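Local coordinates for UDP-N-acetylglucosamine--peptide N-acetylglucosaminyltransferase stabilizing protein GtfB (Streptococcus gordonii, PDB 5E9T), which partners GtfA (Gtf1) in a heterotetramer that attaches the first GlcNAc, from UDP-GlcNAc, to the serine-rich repeat adhesin GspB, and binds this substrate for export by the accessory Sec system, at residues 126-131 against 141-146; 293-298 against 322-327; 312-317 against 333-338. One frame throughout, in Å; residues are numbered along the deposited sequence.

Contact 1. Residues 126-131 against 141-146; sequences CFAKTA and TTYYST
Lys129 and Thr142 form the hydrogen-bonded pair between two non-hydrogen-bonded ones in this antiparallel hairpin: Lys129 N reaches Thr142 O at 3.2 Å, and Thr142 N returns to Lys129 O at 3.0 Å. A third backbone bond runs from Tyr144 N to Phe127 O (2.9 Å, 165° at the hydrogen). On its other side, strand 126-132 has a classic beta bulge, Phe127 and Ala128 both facing Arg119 of strand 114-120.

Among the hydroxyls, Thr130 OG1 and Thr141 OG1 lie 3.1 Å apart in a hydrogen bond. Arg119 bonds the first and His156 the second. Thr142 OG1 instead bonds Arg165 of the GtfA (Gtf1) chain.

Apolar contacts differ between the faces. On the side of Ala128 and Tyr143, the Tyr143 ring edge runs alongside Phe127, CD2 to CD2 4.0 Å, and its CD2 is 3.7 Å from Ala128 CB. On the side of Lys129 and Thr142, the Tyr144 ring crosses the extended lysine chain at about a right angle; its OH approaches Lys129 CD at 3.5 Å, while Thr142 CG2 sits over one ring face.

Threonine hydroxyls thus tie this largely buried hairpin to Arg119, to His156 just after strand 150-155, and to the partner glycosyltransferase.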
ATOM      1  N   CYS B 126      24.452   0.265 -13.773  1.00 36.15           N
ATOM      2  CA  CYS B 126      23.258  -0.446 -14.219  1.00 34.24           C
ATOM      3  C   CYS B 126      23.110  -0.224 -15.720  1.00 32.66           C
ATOM      4  O   CYS B 126      22.754   0.874 -16.161  1.00 43.12           O
ATOM      5  CB  CYS B 126      22.027   0.044 -13.462  1.00 41.58           C
ATOM      6  SG  CYS B 126      20.435  -0.474 -14.158  1.00 45.62           S
ATOM      7  N   PHE B 127      23.389  -1.266 -16.503  1.00 29.07           N
ATOM      8  CA  PHE B 127      23.367  -1.164 -17.956  1.00 25.64           C
ATOM      9  C   PHE B 127      22.060  -1.628 -18.585  1.00 26.17           C
ATOM     10  O   PHE B 127      21.853  -1.392 -19.781  1.00 25.86           O
ATOM     11  CB  PHE B 127      24.536  -1.958 -18.561  1.00 16.07           C
ATOM     12  CG  PHE B 127      24.425  -3.444 -18.391  1.00 10.18           C
ATOM     13  CD1 PHE B 127      24.785  -4.048 -17.201  1.00 11.70           C
ATOM     14  CD2 PHE B 127      23.982  -4.241 -19.434  1.00  9.89           C
ATOM     15  CE1 PHE B 127      24.688  -5.418 -17.047  1.00 14.59           C
ATOM     16  CE2 PHE B 127      23.884  -5.611 -19.286  1.00 10.30           C
ATOM     17  CZ  PHE B 127      24.238  -6.200 -18.092  1.00 12.43           C
ATOM     18  N   ALA B 128      21.176  -2.269 -17.826  1.00 22.24           N
ATOM     19  CA  ALA B 128      19.962  -2.808 -18.414  1.00 16.00           C
ATOM     20  C   ALA B 128      18.839  -2.828 -17.389  1.00 19.06           C
ATOM     21  O   ALA B 128      19.071  -3.091 -16.206  1.00 26.28           O
ATOM     22  CB  ALA B 128      20.191  -4.220 -18.962  1.00 13.34           C
ATOM     23  N   LYS B 129      17.627  -2.550 -17.856  1.00 18.79           N
ATOM     24  CA  LYS B 129      16.415  -2.801 -17.094  1.00 22.53           C
ATOM     25  C   LYS B 129      15.502  -3.685 -17.926  1.00 16.07           C
ATOM     26  O   LYS B 129      15.303  -3.432 -19.117  1.00 20.61           O
ATOM     27  CB  LYS B 129      15.681  -1.510 -16.718  1.00 31.27           C
ATOM     28  CG  LYS B 129      16.520  -0.443 -16.042  1.00 45.40           C
ATOM     29  CD  LYS B 129      15.636   0.752 -15.709  1.00 55.91           C
ATOM     30  CE  LYS B 129      16.437   1.954 -15.251  1.00 56.37           C
ATOM     31  NZ  LYS B 129      15.562   3.157 -15.141  1.00 52.22           N
ATOM     32  N   THR B 130      14.962  -4.719 -17.300  1.00 16.77           N
ATOM     33  CA  THR B 130      13.960  -5.571 -17.921  1.00 20.05           C
ATOM     34  C   THR B 130      12.595  -5.204 -17.356  1.00 24.76           C
ATOM     35  O   THR B 130      12.448  -5.029 -16.143  1.00 35.10           O
ATOM     36  CB  THR B 130      14.267  -7.046 -17.667  1.00 17.07           C
ATOM     37  OG1 THR B 130      15.620  -7.316 -18.049  1.00 21.74           O
ATOM     38  CG2 THR B 130      13.347  -7.932 -18.475  1.00 17.94           C
ATOM     39  N   ALA B 131      11.608  -5.068 -18.234  1.00 16.84           N
ATOM     40  CA  ALA B 131      10.246  -4.745 -17.838  1.00 14.17           C
ATOM     41  C   ALA B 131       9.366  -5.975 -18.001  1.00 14.68           C
ATOM     42  O   ALA B 131       9.508  -6.726 -18.969  1.00 18.84           O
ATOM     43  CB  ALA B 131       9.692  -3.583 -18.667  1.00 19.91           C
ATOM     44  N   THR B 141      13.774  -5.681 -22.747  1.00 23.45           N
ATOM     45  CA  THR B 141      14.957  -5.268 -22.009  1.00 18.87           C
ATOM     46  C   THR B 141      15.617  -4.125 -22.760  1.00 17.17           C
ATOM     47  O   THR B 141      15.857  -4.233 -23.964  1.00 23.23           O
ATOM     48  CB  THR B 141      15.951  -6.418 -21.832  1.00 17.71           C
ATOM     49  OG1 THR B 141      15.338  -7.478 -21.088  1.00 16.68           O
ATOM     50  CG2 THR B 141      17.190  -5.929 -21.095  1.00 17.46           C
ATOM     51  N   THR B 142      15.891  -3.034 -22.053  1.00 17.93           N
ATOM     52  CA  THR B 142      16.596  -1.893 -22.612  1.00 11.60           C
ATOM     53  C   THR B 142      18.038  -1.912 -22.127  1.00 14.20           C
ATOM     54  O   THR B 142      18.303  -2.203 -20.957  1.00 20.58           O
ATOM     55  CB  THR B 142      15.926  -0.579 -22.204  1.00 14.78           C
ATOM     56  OG1 THR B 142      14.562  -0.578 -22.640  1.00 22.59           O
ATOM     57  CG2 THR B 142      16.650   0.616 -22.814  1.00 15.09           C
ATOM     58  N   TYR B 143      18.968  -1.618 -23.030  1.00 15.67           N
ATOM     59  CA  TYR B 143      20.381  -1.511 -22.693  1.00 15.54           C
ATOM     60  C   TYR B 143      20.814  -0.072 -22.933  1.00 20.02           C
ATOM     61  O   TYR B 143      20.635   0.461 -24.034  1.00 21.83           O
ATOM     62  CB  TYR B 143      21.215  -2.499 -23.513  1.00 10.65           C
ATOM     63  CG  TYR B 143      20.779  -3.942 -23.340  1.00  9.28           C
ATOM     64  CD1 TYR B 143      19.747  -4.472 -24.107  1.00 14.23           C
ATOM     65  CD2 TYR B 143      21.393  -4.773 -22.406  1.00  5.10           C
ATOM     66  CE1 TYR B 143      19.338  -5.785 -23.956  1.00 13.80           C
ATOM     67  CE2 TYR B 143      20.991  -6.093 -22.247  1.00  9.73           C
ATOM     68  CZ  TYR B 143      19.962  -6.593 -23.027  1.00 14.15           C
ATOM     69  OH  TYR B 143      19.548  -7.900 -22.882  1.00 17.91           O
ATOM     70  N   TYR B 144      21.373   0.554 -21.901  1.00 20.19           N
ATOM     71  CA  TYR B 144      21.652   1.983 -21.897  1.00 20.93           C
ATOM     72  C   TYR B 144      23.139   2.246 -22.073  1.00 23.10           C
ATOM     73  O   TYR B 144      23.983   1.454 -21.644  1.00 19.30           O
ATOM     74  CB  TYR B 144      21.194   2.640 -20.591  1.00 22.11           C
ATOM     75  CG  TYR B 144      19.762   2.366 -20.213  1.00 27.70           C
ATOM     76  CD1 TYR B 144      19.433   1.266 -19.433  1.00 30.22           C
ATOM     77  CD2 TYR B 144      18.741   3.210 -20.623  1.00 29.16           C
ATOM     78  CE1 TYR B 144      18.125   1.011 -19.077  1.00 34.06           C
ATOM     79  CE2 TYR B 144      17.430   2.962 -20.274  1.00 31.37           C
ATOM     80  CZ  TYR B 144      17.126   1.862 -19.500  1.00 36.41           C
ATOM     81  OH  TYR B 144      15.820   1.615 -19.147  1.00 47.85           O
ATOM     82  N   SER B 145      23.452   3.380 -22.694  1.00 23.05           N
ATOM     83  CA  SER B 145      24.829   3.836 -22.710  1.00 20.73           C
ATOM     84  C   SER B 145      25.205   4.338 -21.320  1.00 27.21           C
ATOM     85  O   SER B 145      24.379   4.405 -20.408  1.00 39.77           O
ATOM     86  CB  SER B 145      25.019   4.933 -23.758  1.00 25.92           C
ATOM     87  OG  SER B 145      24.433   6.156 -23.340  1.00 30.68           O
ATOM     88  N   THR B 146      26.468   4.718 -21.154  1.00 34.27           N
ATOM     89  CA  THR B 146      26.866   5.306 -19.884  1.00 35.38           C
ATOM     90  C   THR B 146      26.303   6.707 -19.704  1.00 31.19           C
ATOM     91  O   THR B 146      26.412   7.267 -18.607  1.00 33.63           O
ATOM     92  CB  THR B 146      28.389   5.315 -19.763  1.00 36.79           C
ATOM     93  OG1 THR B 146      28.960   5.899 -20.938  1.00 38.56           O
ATOM     94  CG2 THR B 146      28.908   3.890 -19.604  1.00 36.07           C
TER

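Contact 2. Residues 293-298 against 322-327; sequences HSDQIE and PKLLSM
Lys323 lies across Asp295 and Gln296, making its contacts mainly through its methylene chain. Its CB starts 3.3 Å from Asp295 OD2. Next along, CG is anti to the backbone N (chi1 -160°), which carries the chain past the same carboxylate oxygen. A bend at chi2 (-89°) then brings CD back to 3.3 Å from Asp295 OD2. Beyond this point the lysine passes to Gln296, crossing it at about a right angle: CE packs 3.6 Å from Gln296 CB, and NZ ends 3.5 Å from that carbon. Lys323 NZ remains 4.2 Å from Asp295 OD2, too far for a salt bridge, although the opposite charges probably still attract each other.

The other carboxylate oxygen has different neighbours. Asp295 OD1 accepts a hydrogen bond from Ser294 OG, which comes from above the carboxylate plane, and it is also bonded to Ser321 just ahead of the short helix. Leu324 CD2 approaches this oxygen at 3.7 Å. Farther along, the selenomethionine Met327 lies near the Gln296 side chain, while the carbonyl of Gln296 is bonded to His359.

The contact sets the loop between strand 287-291 and helix 300-306 against the short, irregular helical turn 322-325; Met327 also packs on Leu300 and Asp301 of helix 300-306.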
ATOM      1  N   HIS B 293      27.708 -23.854   5.574  1.00 89.70           N
ATOM      2  CA  HIS B 293      26.953 -22.698   6.040  1.00 85.74           C
ATOM      3  C   HIS B 293      26.353 -22.895   7.426  1.00 86.88           C
ATOM      4  O   HIS B 293      26.429 -21.984   8.258  1.00 96.26           O
ATOM      5  CB  HIS B 293      25.896 -22.320   5.011  1.00 82.44           C
ATOM      6  CG  HIS B 293      26.450 -21.470   3.915  1.00 78.44           C
ATOM      7  ND1 HIS B 293      26.454 -21.857   2.593  1.00 74.99           N
ATOM      8  CD2 HIS B 293      27.081 -20.273   3.960  1.00 74.21           C
ATOM      9  CE1 HIS B 293      27.035 -20.918   1.866  1.00 67.78           C
ATOM     10  NE2 HIS B 293      27.424 -19.947   2.672  1.00 67.24           N
ATOM     11  N   SER B 294      25.774 -24.056   7.708  1.00 85.00           N
ATOM     12  CA  SER B 294      25.447 -24.381   9.090  1.00 92.60           C
ATOM     13  C   SER B 294      25.129 -25.860   9.188  1.00 93.94           C
ATOM     14  O   SER B 294      25.049 -26.578   8.186  1.00 85.70           O
ATOM     15  CB  SER B 294      24.283 -23.558   9.646  1.00 98.21           C
ATOM     16  OG  SER B 294      24.336 -23.554  11.065  1.00 99.77           O
ATOM     17  N   ASP B 295      24.884 -26.284  10.416  1.00 99.54           N
ATOM     18  CA  ASP B 295      25.021 -27.669  10.746  1.00 98.09           C
ATOM     19  C   ASP B 295      23.673 -28.421  10.562  1.00100.59           C
ATOM     20  O   ASP B 295      22.644 -27.803  10.336  1.00104.90           O
ATOM     21  CB  ASP B 295      25.585 -27.742  12.182  1.00100.80           C
ATOM     22  CG  ASP B 295      24.846 -26.857  13.145  1.00107.87           C
ATOM     23  OD1 ASP B 295      25.175 -25.656  13.236  1.00115.60           O
ATOM     24  OD2 ASP B 295      23.942 -27.371  13.827  1.00109.39           O
ATOM     25  N   GLN B 296      23.704 -29.751  10.651  1.00100.43           N
ATOM     26  CA  GLN B 296      24.992 -30.387  10.851  1.00102.61           C
ATOM     27  C   GLN B 296      25.505 -31.256   9.735  1.00103.48           C
ATOM     28  O   GLN B 296      24.778 -31.970   9.032  1.00104.41           O
ATOM     29  CB  GLN B 296      24.992 -31.165  12.161  1.00102.69           C
ATOM     30  CG  GLN B 296      26.400 -31.300  12.732  1.00104.25           C
ATOM     31  CD  GLN B 296      26.681 -32.656  13.220  1.00105.69           C
ATOM     32  OE1 GLN B 296      26.087 -33.640  12.774  1.00113.90           O
ATOM     33  NE2 GLN B 296      27.622 -32.758  14.129  1.00100.27           N
ATOM     34  N   ILE B 297      26.825 -31.152   9.617  1.00 96.71           N
ATOM     35  CA  ILE B 297      27.648 -31.958   8.740  1.00 88.67           C
ATOM     36  C   ILE B 297      27.239 -33.399   8.985  1.00 87.98           C
ATOM     37  O   ILE B 297      27.288 -33.878  10.124  1.00 89.05           O
ATOM     38  CB  ILE B 297      29.136 -31.737   9.071  1.00 85.49           C
ATOM     39  CG1 ILE B 297      29.576 -30.292   8.784  1.00 79.24           C
ATOM     40  CG2 ILE B 297      29.975 -32.782   8.415  1.00 89.63           C
ATOM     41  CD1 ILE B 297      29.359 -29.339   9.956  1.00 76.96           C
ATOM     42  N   GLU B 298      26.858 -34.110   7.934  1.00 89.81           N
ATOM     43  CA  GLU B 298      26.289 -35.430   8.142  1.00 94.82           C
ATOM     44  C   GLU B 298      27.410 -36.382   8.530  1.00 96.44           C
ATOM     45  O   GLU B 298      28.354 -36.589   7.760  1.00 92.75           O
ATOM     46  CB  GLU B 298      25.560 -35.901   6.883  1.00 97.77           C
ATOM     47  CG  GLU B 298      24.692 -37.139   7.061  1.00100.58           C
ATOM     48  CD  GLU B 298      25.494 -38.369   7.419  1.00104.94           C
ATOM     49  OE1 GLU B 298      25.021 -39.159   8.260  1.00103.36           O
ATOM     50  OE2 GLU B 298      26.607 -38.530   6.873  1.00110.75           O
ATOM     51  N   PRO B 322      25.862 -23.577  18.714  1.00 77.76           N
ATOM     52  CA  PRO B 322      26.480 -24.435  19.741  1.00 82.72           C
ATOM     53  C   PRO B 322      26.265 -25.928  19.493  1.00 83.87           C
ATOM     54  O   PRO B 322      26.970 -26.743  20.101  1.00 77.93           O
ATOM     55  CB  PRO B 322      25.824 -23.961  21.044  1.00 84.32           C
ATOM     56  CG  PRO B 322      25.569 -22.507  20.800  1.00 78.79           C
ATOM     57  CD  PRO B 322      25.144 -22.437  19.324  1.00 75.21           C
ATOM     58  N   LYS B 323      25.337 -26.302  18.603  1.00 88.93           N
ATOM     59  CA  LYS B 323      25.238 -27.688  18.150  1.00 91.11           C
ATOM     60  C   LYS B 323      26.563 -28.185  17.571  1.00 96.17           C
ATOM     61  O   LYS B 323      26.993 -29.306  17.873  1.00102.40           O
ATOM     62  CB  LYS B 323      24.109 -27.820  17.123  1.00 86.51           C
ATOM     63  CG  LYS B 323      23.569 -29.236  16.900  1.00 84.16           C
ATOM     64  CD  LYS B 323      24.333 -29.980  15.815  1.00 84.19           C
ATOM     65  CE  LYS B 323      23.707 -31.337  15.520  1.00 86.88           C
ATOM     66  NZ  LYS B 323      22.540 -31.230  14.597  1.00 87.49           N
ATOM     67  N   LEU B 324      27.205 -27.396  16.695  1.00 95.22           N
ATOM     68  CA  LEU B 324      28.545 -27.790  16.251  1.00 96.60           C
ATOM     69  C   LEU B 324      29.638 -27.325  17.205  1.00 94.53           C
ATOM     70  O   LEU B 324      30.657 -28.011  17.341  1.00 93.81           O
ATOM     71  CB  LEU B 324      28.864 -27.293  14.835  1.00105.62           C
ATOM     72  CG  LEU B 324      29.549 -25.948  14.667  1.00112.85           C
ATOM     73  CD1 LEU B 324      30.071 -25.789  13.262  1.00110.20           C
ATOM     74  CD2 LEU B 324      28.432 -25.078  14.838  1.00119.01           C
ATOM     75  N   LEU B 325      29.472 -26.165  17.859  1.00 94.11           N
ATOM     76  CA  LEU B 325      30.496 -25.675  18.784  1.00 89.75           C
ATOM     77  C   LEU B 325      30.689 -26.695  19.898  1.00 85.94           C
ATOM     78  O   LEU B 325      31.663 -26.638  20.656  1.00 78.82           O
ATOM     79  CB  LEU B 325      30.136 -24.297  19.358  1.00 88.78           C
ATOM     80  CG  LEU B 325      30.591 -23.041  18.599  1.00 86.68           C
ATOM     81  CD1 LEU B 325      30.098 -21.759  19.269  1.00 89.92           C
ATOM     82  CD2 LEU B 325      32.106 -23.010  18.462  1.00 84.13           C
ATOM     83  N   SER B 326      29.749 -27.637  19.980  1.00 92.24           N
ATOM     84  CA  SER B 326      29.884 -28.794  20.854  1.00 93.50           C
ATOM     85  C   SER B 326      30.998 -29.732  20.403  1.00 97.84           C
ATOM     86  O   SER B 326      31.604 -30.411  21.239  1.00100.30           O
ATOM     87  CB  SER B 326      28.554 -29.546  20.907  1.00 91.33           C
ATOM     88  OG  SER B 326      27.528 -28.730  21.446  1.00 94.11           O
HETATM   89  N   MSE B 327      31.292 -29.791  19.108  1.00 99.35           N
HETATM   90  CA  MSE B 327      32.184 -30.840  18.613  1.00105.00           C
HETATM   91  C   MSE B 327      33.666 -30.487  18.690  1.00100.43           C
HETATM   92  O   MSE B 327      34.526 -31.364  18.594  1.00105.88           O
HETATM   93  CB  MSE B 327      31.795 -31.217  17.190  1.00116.78           C
HETATM   94  CG  MSE B 327      30.403 -31.782  17.146  1.00132.57           C
HETATM   95 SE   MSE B 327      30.455 -33.692  16.970  1.00155.12          SE
HETATM   96  CE  MSE B 327      31.017 -33.691  15.155  1.00159.68           C
TER

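Contact 3. Residues 312-317 against 333-338; sequences FRIAAL and VVLYQN
Tyr336 N gives its hydrogen to Ile314 O at 2.8 Å, in a nearly straight bond of 177° at the hydrogen. Val334 N makes the corresponding bond to Phe312 O two residues earlier in each strand. In the return direction, Ile314 N bonds Val334 O, and Ala316 N reaches Tyr336 O at 3.2 Å.

The two strands are therefore parallel and belong to a beta-alpha-beta unit in which helix 322-325 lies between them in the chain. Strand 333-336 borders strand 311-315, whose other neighbour is strand 287-291.

On the face of Phe312 and Ile314, Ile314 and Leu335 run side by side and point the same way. Leu335 CD2 lies against Ile314 CB, and Val333 CG2 meets Phe312 CB at 3.8 Å. Helix 300-306 packs on this face through Leu300 and Val304. On the face of Arg313, Ala315 and Tyr336, Arg313 runs beside Tyr336, pointing the same way. A bend at chi2 (-145°) carries its CD to 3.5 Å from Tyr336 CE1, and the guanidinium and ring planes stand 84° apart. Val334 CG2 lies at the guanidinium edge. Leu347 of helix 341-350 touches both Arg313 and Tyr336, while Asn447 of the GtfA (Gtf1) chain packs on Val334 and Tyr336.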
ATOM      1  N   PHE B 312      40.742 -31.896  11.564  1.00 76.88           N
ATOM      2  CA  PHE B 312      39.463 -31.526  10.959  1.00 70.35           C
ATOM      3  C   PHE B 312      39.271 -30.023  11.101  1.00 71.36           C
ATOM      4  O   PHE B 312      39.105 -29.517  12.216  1.00 75.90           O
ATOM      5  CB  PHE B 312      38.295 -32.283  11.597  1.00 63.46           C
ATOM      6  CG  PHE B 312      38.192 -33.725  11.172  1.00 69.21           C
ATOM      7  CD1 PHE B 312      36.971 -34.298  10.875  1.00 74.28           C
ATOM      8  CD2 PHE B 312      39.315 -34.510  11.073  1.00 76.62           C
ATOM      9  CE1 PHE B 312      36.891 -35.631  10.484  1.00 79.33           C
ATOM     10  CE2 PHE B 312      39.233 -35.829  10.685  1.00 84.94           C
ATOM     11  CZ  PHE B 312      38.023 -36.387  10.391  1.00 85.31           C
ATOM     12  N   ARG B 313      39.284 -29.314   9.975  1.00 68.53           N
ATOM     13  CA  ARG B 313      39.053 -27.877   9.959  1.00 69.87           C
ATOM     14  C   ARG B 313      37.747 -27.592   9.238  1.00 69.10           C
ATOM     15  O   ARG B 313      37.589 -27.950   8.066  1.00 68.35           O
ATOM     16  CB  ARG B 313      40.211 -27.132   9.302  1.00 71.02           C
ATOM     17  CG  ARG B 313      41.555 -27.633   9.755  1.00 70.41           C
ATOM     18  CD  ARG B 313      42.560 -26.516   9.846  1.00 71.53           C
ATOM     19  NE  ARG B 313      43.771 -26.983  10.498  1.00 70.90           N
ATOM     20  CZ  ARG B 313      44.852 -27.383   9.844  1.00 67.70           C
ATOM     21  NH1 ARG B 313      44.869 -27.364   8.518  1.00 67.00           N
ATOM     22  NH2 ARG B 313      45.915 -27.800  10.515  1.00 64.88           N
ATOM     23  N   ILE B 314      36.818 -26.956   9.940  1.00 64.22           N
ATOM     24  CA  ILE B 314      35.524 -26.593   9.388  1.00 57.20           C
ATOM     25  C   ILE B 314      35.368 -25.088   9.498  1.00 55.24           C
ATOM     26  O   ILE B 314      35.675 -24.493  10.538  1.00 55.40           O
ATOM     27  CB  ILE B 314      34.379 -27.325  10.107  1.00 52.71           C
ATOM     28  CG1 ILE B 314      34.609 -28.821   9.998  1.00 54.63           C
ATOM     29  CG2 ILE B 314      33.022 -26.913   9.556  1.00 59.96           C
ATOM     30  CD1 ILE B 314      33.384 -29.611  10.130  1.00 58.06           C
ATOM     31  N   ALA B 315      34.894 -24.473   8.423  1.00 53.28           N
ATOM     32  CA  ALA B 315      34.825 -23.030   8.354  1.00 58.91           C
ATOM     33  C   ALA B 315      33.483 -22.583   7.801  1.00 65.23           C
ATOM     34  O   ALA B 315      32.769 -23.330   7.123  1.00 68.17           O
ATOM     35  CB  ALA B 315      35.965 -22.452   7.509  1.00 55.04           C
ATOM     36  N   ALA B 316      33.146 -21.350   8.150  1.00 61.20           N
ATOM     37  CA  ALA B 316      32.015 -20.621   7.608  1.00 62.48           C
ATOM     38  C   ALA B 316      32.328 -19.153   7.812  1.00 63.18           C
ATOM     39  O   ALA B 316      33.139 -18.795   8.671  1.00 63.33           O
ATOM     40  CB  ALA B 316      30.703 -20.997   8.305  1.00 67.84           C
ATOM     41  N   LEU B 317      31.688 -18.299   7.018  1.00 69.44           N
ATOM     42  CA  LEU B 317      31.744 -16.891   7.379  1.00 73.92           C
ATOM     43  C   LEU B 317      30.547 -16.473   8.218  1.00 78.83           C
ATOM     44  O   LEU B 317      30.523 -15.347   8.719  1.00 79.31           O
ATOM     45  CB  LEU B 317      31.865 -15.994   6.149  1.00 75.47           C
ATOM     46  CG  LEU B 317      30.904 -16.108   4.968  1.00 77.59           C
ATOM     47  CD1 LEU B 317      30.808 -14.738   4.319  1.00 88.45           C
ATOM     48  CD2 LEU B 317      31.404 -17.152   3.986  1.00 65.31           C
ATOM     49  N   VAL B 333      39.621 -31.587  16.435  1.00 81.35           N
ATOM     50  CA  VAL B 333      38.953 -30.695  15.500  1.00 77.32           C
ATOM     51  C   VAL B 333      39.495 -29.283  15.692  1.00 73.78           C
ATOM     52  O   VAL B 333      39.829 -28.875  16.809  1.00 71.30           O
ATOM     53  CB  VAL B 333      37.424 -30.767  15.703  1.00 71.85           C
ATOM     54  CG1 VAL B 333      36.737 -29.551  15.148  1.00 67.75           C
ATOM     55  CG2 VAL B 333      36.871 -32.050  15.070  1.00 71.66           C
ATOM     56  N   VAL B 334      39.628 -28.549  14.585  1.00 69.67           N
ATOM     57  CA  VAL B 334      39.891 -27.110  14.589  1.00 64.76           C
ATOM     58  C   VAL B 334      38.784 -26.427  13.790  1.00 72.26           C
ATOM     59  O   VAL B 334      38.507 -26.820  12.651  1.00 79.54           O
ATOM     60  CB  VAL B 334      41.267 -26.760  13.988  1.00 58.22           C
ATOM     61  CG1 VAL B 334      41.657 -25.314  14.326  1.00 52.79           C
ATOM     62  CG2 VAL B 334      42.338 -27.740  14.439  1.00 63.37           C
ATOM     63  N   LEU B 335      38.169 -25.394  14.370  1.00 68.62           N
ATOM     64  CA  LEU B 335      37.020 -24.729  13.756  1.00 60.88           C
ATOM     65  C   LEU B 335      37.267 -23.244  13.534  1.00 61.65           C
ATOM     66  O   LEU B 335      37.744 -22.537  14.429  1.00 58.30           O
ATOM     67  CB  LEU B 335      35.749 -24.929  14.594  1.00 54.94           C
ATOM     68  CG  LEU B 335      35.360 -26.395  14.701  1.00 59.01           C
ATOM     69  CD1 LEU B 335      34.000 -26.579  15.370  1.00 59.69           C
ATOM     70  CD2 LEU B 335      35.380 -27.019  13.308  1.00 63.39           C
ATOM     71  N   TYR B 336      36.911 -22.780  12.336  1.00 66.90           N
ATOM     72  CA  TYR B 336      37.101 -21.400  11.911  1.00 71.11           C
ATOM     73  C   TYR B 336      35.729 -20.791  11.653  1.00 71.81           C
ATOM     74  O   TYR B 336      35.001 -21.256  10.774  1.00 68.56           O
ATOM     75  CB  TYR B 336      37.967 -21.341  10.648  1.00 73.82           C
ATOM     76  CG  TYR B 336      39.391 -21.836  10.830  1.00 76.17           C
ATOM     77  CD1 TYR B 336      39.668 -23.188  11.011  1.00 75.61           C
ATOM     78  CD2 TYR B 336      40.460 -20.951  10.792  1.00 80.71           C
ATOM     79  CE1 TYR B 336      40.969 -23.638  11.174  1.00 79.87           C
ATOM     80  CE2 TYR B 336      41.760 -21.390  10.947  1.00 85.08           C
ATOM     81  CZ  TYR B 336      42.012 -22.733  11.140  1.00 82.03           C
ATOM     82  OH  TYR B 336      43.313 -23.162  11.293  1.00 75.72           O
ATOM     83  N   GLN B 337      35.366 -19.767  12.420  1.00 73.83           N
ATOM     84  CA  GLN B 337      34.052 -19.155  12.280  1.00 71.40           C
ATOM     85  C   GLN B 337      34.187 -17.690  11.889  1.00 68.64           C
ATOM     86  O   GLN B 337      35.152 -17.016  12.263  1.00 70.83           O
ATOM     87  CB  GLN B 337      33.228 -19.295  13.561  1.00 73.32           C
ATOM     88  CG  GLN B 337      33.561 -18.319  14.658  1.00 76.04           C
ATOM     89  CD  GLN B 337      32.801 -18.627  15.929  1.00 82.40           C
ATOM     90  OE1 GLN B 337      32.284 -19.732  16.104  1.00 83.46           O
ATOM     91  NE2 GLN B 337      32.721 -17.648  16.821  1.00 83.71           N
ATOM     92  N   ASN B 338      33.194 -17.206  11.149  1.00 67.97           N
ATOM     93  CA  ASN B 338      33.299 -15.970  10.378  1.00 72.15           C
ATOM     94  C   ASN B 338      34.654 -15.924   9.680  1.00 74.39           C
ATOM     95  O   ASN B 338      35.470 -15.026   9.884  1.00 72.99           O
ATOM     96  CB  ASN B 338      33.075 -14.736  11.251  1.00 74.99           C
ATOM     97  CG  ASN B 338      31.642 -14.602  11.717  1.00 82.21           C
ATOM     98  OD1 ASN B 338      31.067 -15.532  12.276  1.00 78.01           O
ATOM     99  ND2 ASN B 338      31.044 -13.442  11.465  1.00 92.64           N
TER

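Contact 1 belongs to the long antiparallel sheet, with its centre about 42 Å from that of contact 3 and 44 Å from that of contact 2. The latter two are neighbours, their centres about 10 Å apart: contact 3 pairs the strands of a beta-alpha-beta unit, and contact 2 sets its connecting helix against the loop after strand 287-291. Ile297 and Ile314 pack where they meet. Contact 1 is the most buried; contacts 2 and 3 are partly buried. Backbone hydrogen bonds join both strand pairs, whereas the loop-helix contact has no cross-segment hydrogen bond and is made largely by a lysine chain beside a carboxylate and a glutamine. GtfA approaches contacts 1 and 3, but not contact 2.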